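Local coordinates for nickel-dependent hydrogenase large subunit (Allochromatium vinosum, PDB 3MYR), which forms the large subunit of a heterodimeric hydrogenase and carries the nickel-iron centre at which dihydrogen is oxidised, at residues Asn280-Gly285 and Arg302-Asp307. Numbering follows the deposited sequence.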
# COMPACT_ATOMS: atom_id res chain seq x y z
N ASN B 280 19.69 14.51 -4.72
CA ASN B 280 19.51 14.76 -3.26
C ASN B 280 18.61 13.66 -2.70
O ASN B 280 17.63 13.31 -3.34
CB ASN B 280 18.81 16.09 -3.04
CG ASN B 280 19.52 17.23 -3.78
OD1 ASN B 280 20.76 17.27 -3.86
ND2 ASN B 280 18.75 18.16 -4.30
N PHE B 281 18.92 13.14 -1.51
CA PHE B 281 18.21 11.98 -0.94
C PHE B 281 17.94 12.24 0.53
O PHE B 281 18.77 12.79 1.19
CB PHE B 281 19.01 10.70 -1.13
CG PHE B 281 19.26 10.42 -2.55
CD1 PHE B 281 20.33 11.05 -3.21
CD2 PHE B 281 18.38 9.59 -3.28
CE1 PHE B 281 20.54 10.85 -4.62
CE2 PHE B 281 18.58 9.38 -4.66
CZ PHE B 281 19.63 10.07 -5.34
N LEU B 282 16.79 11.83 1.03
CA LEU B 282 16.46 12.10 2.40
C LEU B 282 15.97 10.82 3.10
O LEU B 282 15.10 10.10 2.56
CB LEU B 282 15.38 13.20 2.41
CG LEU B 282 14.63 13.49 3.70
CD1 LEU B 282 15.58 14.25 4.64
CD2 LEU B 282 13.38 14.30 3.41
N CYS B 283 16.49 10.60 4.33
CA CYS B 283 16.04 9.54 5.22
C CYS B 283 15.76 10.10 6.61
O CYS B 283 16.59 10.81 7.15
CB CYS B 283 17.13 8.48 5.40
SG CYS B 283 17.54 7.67 3.86
N TYR B 284 14.67 9.66 7.22
CA TYR B 284 14.47 9.88 8.64
C TYR B 284 15.11 8.77 9.46
O TYR B 284 15.32 8.95 10.68
CB TYR B 284 13.00 10.00 8.98
CG TYR B 284 12.22 11.06 8.22
CD1 TYR B 284 12.85 12.21 7.71
CD2 TYR B 284 10.80 10.96 8.12
CE1 TYR B 284 12.09 13.22 7.06
CE2 TYR B 284 10.01 11.99 7.44
CZ TYR B 284 10.69 13.07 6.87
OH TYR B 284 9.93 14.03 6.21
N GLY B 285 15.36 7.60 8.84
CA GLY B 285 15.92 6.47 9.58
C GLY B 285 14.83 5.68 10.34
O GLY B 285 13.69 6.14 10.49
N ARG B 302 19.41 8.18 9.93
CA ARG B 302 18.82 9.47 9.58
C ARG B 302 19.87 10.33 8.88
O ARG B 302 21.01 10.41 9.33
CB ARG B 302 18.37 10.18 10.86
CG ARG B 302 17.74 11.57 10.61
CD ARG B 302 17.00 12.13 11.86
NE ARG B 302 15.95 11.18 12.18
CZ ARG B 302 15.24 11.15 13.30
NH1 ARG B 302 14.38 10.13 13.53
NH2 ARG B 302 15.44 12.08 14.20
N GLY B 303 19.47 11.04 7.84
CA GLY B 303 20.35 12.03 7.22
C GLY B 303 19.92 12.37 5.80
O GLY B 303 18.95 11.83 5.26
N ALA B 304 20.68 13.26 5.19
CA ALA B 304 20.38 13.75 3.86
C ALA B 304 21.70 13.80 3.09
O ALA B 304 22.73 14.25 3.61
CB ALA B 304 19.81 15.17 3.96
N ILE B 305 21.60 13.49 1.80
CA ILE B 305 22.72 13.58 0.88
C ILE B 305 22.34 14.61 -0.12
O ILE B 305 21.17 14.64 -0.59
CB ILE B 305 22.93 12.22 0.19
CG1 ILE B 305 23.52 11.24 1.18
CG2 ILE B 305 23.80 12.30 -1.10
CD1 ILE B 305 23.23 9.76 0.82
N LEU B 306 23.29 15.50 -0.44
CA LEU B 306 23.04 16.53 -1.42
C LEU B 306 24.02 16.36 -2.56
O LEU B 306 25.19 16.01 -2.32
CB LEU B 306 23.19 17.90 -0.82
CG LEU B 306 22.22 18.21 0.33
CD1 LEU B 306 22.56 19.63 0.81
CD2 LEU B 306 20.80 18.12 -0.19
N ASP B 307 23.52 16.56 -3.79
CA ASP B 307 24.43 16.69 -4.94
C ASP B 307 25.30 15.43 -5.12
O ASP B 307 26.46 15.53 -5.51
CB ASP B 307 25.34 17.96 -4.80
CG ASP B 307 24.51 19.27 -4.60
OD1 ASP B 307 23.41 19.36 -5.22
OD2 ASP B 307 24.90 20.20 -3.81
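Phe281 to Cys283 and Gly303 to Ile305 run antiparallel, the axes of these short strand segments coming within 4.8 Å, with two hydrogen-bonded pairs, Phe281 with Ile305 and Cys283 with Gly303, on either side of the non-hydrogen-bonded pair Leu282 and Ala304. Each hydrogen-bonded pair exchanges two N-H...O bonds, Phe281 N to Ile305 O measuring 2.9 Å. Side chains continue the pairing at both ends. Arg302 leaves its backbone with CG anti to N (chi1 179°), then bends at chi3 (-60°), which brings the guanidinium edge back to the carbonyl of Tyr284. NE reaches Tyr284 O at 2.8 Å in a nearly straight bond within the guanidinium plane; NH1 adds a weak one at 3.2 Å. With an alanine at Arg302, Tyr284 O would probably lose its strong NE bond and the weak one from NH1, leaving this end of the pairing less tied. At the other end Asn280 OD1 accepts Asp307 N at 2.9 Å, nearly along its C=O axis, while ND2 donates to Ser385 O, so both ends of the amide are fixed. Leu306 CD2 lies 3.9 Å from Asn280 CG. On one face Phe281 CD1 meets Ile305 CG2 obliquely at 4.2 Å, and helix 390-399 packs there through Leu395 and Met396; on the other, Leu282 and Ala304 rest on Trp381. Gly303 adopts a backbone conformation that would push any side chain into the carbonyl oxygen of Arg302. The two segments pair as arms of a largely buried beta hairpin, strands 281-288 and 300-305, with the side chain of Tyr284 about 9 Å from the bound Ni-Fe active center.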